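Local coordinates for lipoate-protein ligase 1 (Plasmodium falciparum, PDB 5T8U) that belongs to the lipoate-protein ligase family, joining a lipoyl protein ligase A/B catalytic domain to a smaller C-terminal domain, and holds lipoic acid in this model, at residues E76-V87 with K175-T183. Numbering follows the deposited sequence.
Sequences ECNLKNIKEDGV and KNILNKYLT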
ATOM      1  N   GLU A  76       6.188   3.827  16.009  0.91 94.28           N
ATOM      2  CA  GLU A  76       5.033   4.517  15.448  0.91 93.79           C
ATOM      3  C   GLU A  76       3.777   4.353  16.289  0.91 94.64           C
ATOM      4  O   GLU A  76       2.938   5.260  16.317  0.91 94.33           O
ATOM      5  CB  GLU A  76       4.748   4.004  14.032  0.91 92.45           C
ATOM      6  CG  GLU A  76       5.989   3.712  13.205  0.91 94.26           C
ATOM      7  CD  GLU A  76       6.902   4.913  13.065  0.91 96.63           C
ATOM      8  OE1 GLU A  76       6.441   6.046  13.318  0.91 97.71           O
ATOM      9  OE2 GLU A  76       8.083   4.723  12.704  0.91 97.42           O
ATOM     10  N   CYS A  77       3.625   3.222  16.972  1.00 98.38           N
ATOM     11  CA  CYS A  77       2.390   2.880  17.660  1.00 98.83           C
ATOM     12  C   CYS A  77       2.568   2.969  19.169  1.00101.41           C
ATOM     13  O   CYS A  77       3.626   2.619  19.702  1.00103.16           O
ATOM     14  CB  CYS A  77       1.933   1.467  17.284  1.00 97.30           C
ATOM     15  SG  CYS A  77       1.918   1.135  15.508  1.00 94.52           S
ATOM     16  N   ASN A  78       1.526   3.446  19.851  1.00102.63           N
ATOM     17  CA  ASN A  78       1.440   3.381  21.309  1.00106.51           C
ATOM     18  C   ASN A  78       0.546   2.188  21.643  1.00104.87           C
ATOM     19  O   ASN A  78      -0.647   2.318  21.914  1.00105.43           O
ATOM     20  CB  ASN A  78       0.908   4.691  21.884  1.00108.89           C
ATOM     21  CG  ASN A  78       0.816   4.669  23.396  1.00113.04           C
ATOM     22  OD1 ASN A  78      -0.265   4.812  23.966  1.00114.00           O
ATOM     23  ND2 ASN A  78       1.954   4.481  24.055  1.00115.21           N
ATOM     24  N   LEU A  79       1.160   1.003  21.622  1.00100.55           N
ATOM     25  CA  LEU A  79       0.405  -0.247  21.657  1.00 99.89           C
ATOM     26  C   LEU A  79      -0.540  -0.315  22.849  1.00 99.87           C
ATOM     27  O   LEU A  79      -1.629  -0.892  22.755  1.00102.17           O
ATOM     28  CB  LEU A  79       1.374  -1.430  21.684  1.00100.50           C
ATOM     29  CG  LEU A  79       2.341  -1.518  20.503  1.00 98.02           C
ATOM     30  CD1 LEU A  79       3.455  -2.502  20.805  1.00 99.87           C
ATOM     31  CD2 LEU A  79       1.603  -1.913  19.236  1.00 94.43           C
ATOM     32  N   LYS A  80      -0.136   0.256  23.987  1.00 93.28           N
ATOM     33  CA  LYS A  80      -0.959   0.186  25.190  1.00 92.79           C
ATOM     34  C   LYS A  80      -2.384   0.652  24.913  1.00 96.20           C
ATOM     35  O   LYS A  80      -3.356  -0.040  25.240  1.00 95.33           O
ATOM     36  CB  LYS A  80      -0.326   1.022  26.304  1.00 93.75           C
ATOM     37  N   ASN A  81      -2.526   1.831  24.304  1.00106.42           N
ATOM     38  CA  ASN A  81      -3.857   2.356  24.021  1.00109.02           C
ATOM     39  C   ASN A  81      -4.558   1.558  22.933  1.00104.54           C
ATOM     40  O   ASN A  81      -5.792   1.488  22.916  1.00108.09           O
ATOM     41  CB  ASN A  81      -3.760   3.826  23.625  1.00109.04           C
ATOM     42  CG  ASN A  81      -3.037   4.652  24.666  1.00112.39           C
ATOM     43  OD1 ASN A  81      -2.301   4.115  25.492  1.00115.08           O
ATOM     44  ND2 ASN A  81      -3.244   5.960  24.637  1.00112.42           N
ATOM     45  N   ILE A  82      -3.797   0.948  22.024  1.00 91.89           N
ATOM     46  CA  ILE A  82      -4.410   0.127  20.990  1.00 85.96           C
ATOM     47  C   ILE A  82      -5.091  -1.076  21.622  1.00 85.22           C
ATOM     48  O   ILE A  82      -6.276  -1.339  21.385  1.00 86.17           O
ATOM     49  CB  ILE A  82      -3.359  -0.298  19.953  1.00 82.63           C
ATOM     50  CG1 ILE A  82      -2.733   0.935  19.307  1.00 78.11           C
ATOM     51  CG2 ILE A  82      -3.981  -1.204  18.906  1.00 81.02           C
ATOM     52  CD1 ILE A  82      -1.754   0.606  18.218  1.00 73.12           C
ATOM     53  N   LYS A  83      -4.353  -1.821  22.447  1.00 82.62           N
ATOM     54  CA  LYS A  83      -4.931  -2.978  23.121  1.00 82.43           C
ATOM     55  C   LYS A  83      -6.052  -2.559  24.062  1.00 88.90           C
ATOM     56  O   LYS A  83      -7.076  -3.242  24.164  1.00 83.59           O
ATOM     57  CB  LYS A  83      -3.845  -3.735  23.884  1.00 82.40           C
ATOM     58  N   GLU A  84      -5.874  -1.434  24.759  1.00108.47           N
ATOM     59  CA  GLU A  84      -6.909  -0.963  25.673  1.00115.60           C
ATOM     60  C   GLU A  84      -8.196  -0.633  24.927  1.00111.32           C
ATOM     61  O   GLU A  84      -9.296  -0.871  25.437  1.00116.67           O
ATOM     62  CB  GLU A  84      -6.407   0.257  26.445  1.00117.99           C
ATOM     63  CG  GLU A  84      -7.339   0.731  27.550  1.00121.39           C
ATOM     64  CD  GLU A  84      -7.469  -0.277  28.675  1.00125.00           C
ATOM     65  OE1 GLU A  84      -8.607  -0.523  29.128  1.00126.84           O
ATOM     66  OE2 GLU A  84      -6.431  -0.824  29.107  1.00125.84           O
ATOM     67  N   ASP A  85      -8.080  -0.086  23.719  1.00 95.36           N
ATOM     68  CA  ASP A  85      -9.236   0.311  22.926  1.00 89.04           C
ATOM     69  C   ASP A  85      -9.702  -0.771  21.961  1.00 89.47           C
ATOM     70  O   ASP A  85     -10.628  -0.525  21.180  1.00 85.94           O
ATOM     71  CB  ASP A  85      -8.922   1.589  22.143  1.00 85.61           C
ATOM     72  CG  ASP A  85      -8.836   2.808  23.034  1.00 85.32           C
ATOM     73  OD1 ASP A  85      -8.658   2.638  24.258  1.00 87.05           O
ATOM     74  OD2 ASP A  85      -8.955   3.937  22.514  1.00 83.66           O
ATOM     75  N   GLY A  86      -9.090  -1.950  21.989  1.00 98.54           N
ATOM     76  CA  GLY A  86      -9.523  -3.031  21.116  1.00 99.56           C
ATOM     77  C   GLY A  86      -9.365  -2.727  19.641  1.00 95.22           C
ATOM     78  O   GLY A  86     -10.272  -3.017  18.850  1.00 94.79           O
ATOM     79  N   VAL A  87      -8.234  -2.146  19.252  1.00 90.10           N
ATOM     80  CA  VAL A  87      -7.939  -1.842  17.856  1.00 86.54           C
ATOM     81  C   VAL A  87      -7.034  -2.934  17.306  1.00 83.87           C
ATOM     82  O   VAL A  87      -6.068  -3.348  17.961  1.00 87.49           O
ATOM     83  CB  VAL A  87      -7.286  -0.452  17.716  1.00 86.99           C
ATOM     84  CG1 VAL A  87      -6.821  -0.203  16.281  1.00 84.79           C
ATOM     85  CG2 VAL A  87      -8.259   0.635  18.152  1.00 88.50           C
ATOM     86  N   LYS A 175     -11.084  11.828  13.163  1.00118.93           N
ATOM     87  CA  LYS A 175      -9.787  12.480  13.012  1.00124.41           C
ATOM     88  C   LYS A 175      -9.055  12.629  14.341  1.00122.86           C
ATOM     89  O   LYS A 175      -7.834  12.447  14.402  1.00125.90           O
ATOM     90  CB  LYS A 175      -9.965  13.853  12.361  1.00126.44           C
ATOM     91  CG  LYS A 175      -8.675  14.650  12.251  1.00127.40           C
ATOM     92  CD  LYS A 175      -8.920  16.042  11.694  1.00128.94           C
ATOM     93  CE  LYS A 175      -7.635  16.855  11.666  1.00129.54           C
ATOM     94  NZ  LYS A 175      -7.854  18.231  11.140  1.00131.63           N
ATOM     95  N   ASN A 176      -9.775  12.964  15.414  0.90113.07           N
ATOM     96  CA  ASN A 176      -9.114  13.258  16.682  0.90111.54           C
ATOM     97  C   ASN A 176      -8.540  12.006  17.333  0.90111.02           C
ATOM     98  O   ASN A 176      -7.510  12.085  18.014  0.90109.11           O
ATOM     99  CB  ASN A 176     -10.093  13.944  17.635  0.90115.90           C
ATOM    100  CG  ASN A 176     -10.359  15.390  17.257  0.90118.82           C
ATOM    101  OD1 ASN A 176      -9.550  16.027  16.581  0.90118.41           O
ATOM    102  ND2 ASN A 176     -11.494  15.918  17.696  0.90121.35           N
ATOM    103  N   ILE A 177      -9.178  10.850  17.140  0.91116.83           N
ATOM    104  CA  ILE A 177      -8.751   9.635  17.826  0.91118.07           C
ATOM    105  C   ILE A 177      -7.356   9.202  17.394  0.91116.07           C
ATOM    106  O   ILE A 177      -6.675   8.483  18.134  0.91116.47           O
ATOM    107  CB  ILE A 177      -9.782   8.508  17.591  0.91116.81           C
ATOM    108  CG1 ILE A 177      -9.663   7.432  18.671  0.91117.23           C
ATOM    109  CG2 ILE A 177      -9.627   7.890  16.202  0.91114.10           C
ATOM    110  CD1 ILE A 177     -10.356   7.800  19.966  0.91119.60           C
ATOM    111  N   LEU A 178      -6.907   9.634  16.212  1.00113.60           N
ATOM    112  CA  LEU A 178      -5.641   9.158  15.661  1.00111.18           C
ATOM    113  C   LEU A 178      -4.501   9.301  16.663  1.00112.88           C
ATOM    114  O   LEU A 178      -3.730   8.360  16.884  1.00110.85           O
ATOM    115  CB  LEU A 178      -5.316   9.924  14.378  1.00110.65           C
ATOM    116  CG  LEU A 178      -6.373   9.888  13.275  1.00109.74           C
ATOM    117  CD1 LEU A 178      -5.936  10.731  12.088  1.00108.69           C
ATOM    118  CD2 LEU A 178      -6.627   8.463  12.838  1.00108.72           C
ATOM    119  N   ASN A 179      -4.381  10.476  17.281  0.95119.09           N
ATOM    120  CA  ASN A 179      -3.252  10.751  18.161  0.95121.58           C
ATOM    121  C   ASN A 179      -3.183   9.813  19.360  0.95122.35           C
ATOM    122  O   ASN A 179      -2.169   9.818  20.066  0.95125.93           O
ATOM    123  CB  ASN A 179      -3.311  12.203  18.638  0.95123.25           C
ATOM    124  CG  ASN A 179      -2.933  13.190  17.549  0.95122.18           C
ATOM    125  OD1 ASN A 179      -1.973  12.975  16.808  0.95120.50           O
ATOM    126  ND2 ASN A 179      -3.694  14.273  17.440  0.95123.27           N
ATOM    127  N   LYS A 180      -4.223   9.014  19.615  1.00116.91           N
ATOM    128  CA  LYS A 180      -4.150   8.034  20.692  1.00115.72           C
ATOM    129  C   LYS A 180      -3.296   6.830  20.316  1.00108.12           C
ATOM    130  O   LYS A 180      -2.685   6.211  21.195  1.00112.35           O
ATOM    131  CB  LYS A 180      -5.549   7.551  21.076  1.00117.92           C
ATOM    132  CG  LYS A 180      -6.412   8.583  21.780  1.00121.37           C
ATOM    133  CD  LYS A 180      -7.720   7.958  22.236  1.00122.52           C
ATOM    134  CE  LYS A 180      -8.666   8.987  22.835  1.00124.37           C
ATOM    135  NZ  LYS A 180      -9.958   8.371  23.252  1.00124.65           N
ATOM    136  N   TYR A 181      -3.236   6.488  19.032  1.00 91.37           N
ATOM    137  CA  TYR A 181      -2.622   5.248  18.572  1.00 85.71           C
ATOM    138  C   TYR A 181      -1.292   5.450  17.868  1.00 89.02           C
ATOM    139  O   TYR A 181      -0.391   4.621  18.015  1.00 83.93           O
ATOM    140  CB  TYR A 181      -3.586   4.517  17.628  1.00 81.89           C
ATOM    141  CG  TYR A 181      -4.979   4.358  18.200  1.00 81.15           C
ATOM    142  CD1 TYR A 181      -6.100   4.435  17.384  1.00 79.33           C
ATOM    143  CD2 TYR A 181      -5.172   4.135  19.557  1.00 82.91           C
ATOM    144  CE1 TYR A 181      -7.373   4.294  17.903  1.00 80.58           C
ATOM    145  CE2 TYR A 181      -6.440   3.993  20.085  1.00 84.17           C
ATOM    146  CZ  TYR A 181      -7.537   4.072  19.254  1.00 83.74           C
ATOM    147  OH  TYR A 181      -8.801   3.929  19.779  1.00 85.13           O
ATOM    148  N   LEU A 182      -1.138   6.534  17.106  1.00106.18           N
ATOM    149  CA  LEU A 182       0.096   6.792  16.364  1.00111.54           C
ATOM    150  C   LEU A 182       1.110   7.448  17.303  1.00114.04           C
ATOM    151  O   LEU A 182       1.405   8.643  17.233  1.00116.64           O
ATOM    152  CB  LEU A 182      -0.192   7.654  15.142  1.00110.88           C
ATOM    153  CG  LEU A 182      -1.371   7.181  14.285  1.00109.56           C
ATOM    154  CD1 LEU A 182      -1.607   8.127  13.117  1.00109.02           C
ATOM    155  CD2 LEU A 182      -1.157   5.758  13.785  1.00108.03           C
ATOM    156  N   THR A 183       1.650   6.620  18.196  1.00110.88           N
ATOM    157  CA  THR A 183       2.564   7.053  19.255  1.00110.80           C
ATOM    158  C   THR A 183       2.163   8.409  19.827  1.00112.46           C
ATOM    159  O   THR A 183       1.031   8.595  20.274  1.00112.54           O
ATOM    160  CB  THR A 183       4.032   7.114  18.758  1.00108.78           C
ATOM    161  OG1 THR A 183       4.915   7.169  19.884  1.00110.19           O
ATOM    162  CG2 THR A 183       4.282   8.329  17.867  1.00107.69           C
TER
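The carbonyl oxygen of Y181 is gripped from the other segment by N78 N, at 2.9 Å and nearly straight (166° at the hydrogen), and by a CA-H...O contact from C77 CA at 3.3 Å; T183 N adds a weak bond from within 175-183, closing the inverse gamma turn centred on L182. This docks the short, weakly bonded helix at about 178-181 against helix 79-84 within the lipoyl ligase A/B catalytic domain, at the chain's periphery. N78 is the N-cap residue of helix 79-84, whose own i to i+4 bonding leaves its backbone N-H to serve Y181 O.

The side chain of Y181 makes the second link. With CG beside its own backbone N (chi1 -51°), the ring runs along helix 79-84 and carries OH to the helix's far end, where it donates to D85 OD2 at 2.7 Å. The short carboxylate of D85 suits this spot just after the helix; it stands almost square to the ring, 88° between planes, and accepts through its anti lone pair. K180 NZ, 4.6 Å from D85 OD2, may favour the negative charge there, though the charged atoms are not in contact.

Tyrosine suits the place by pairing this hydroxyl with an apolar ring that packs on I65, Y100 and two branched aliphatic side chains: I82 CG1 lies 4.0 Å from Y181 CD2, and V87, just beyond the Schellman turn at G86, brings its CG2 methyl to 3.7 Å from Y181 CZ.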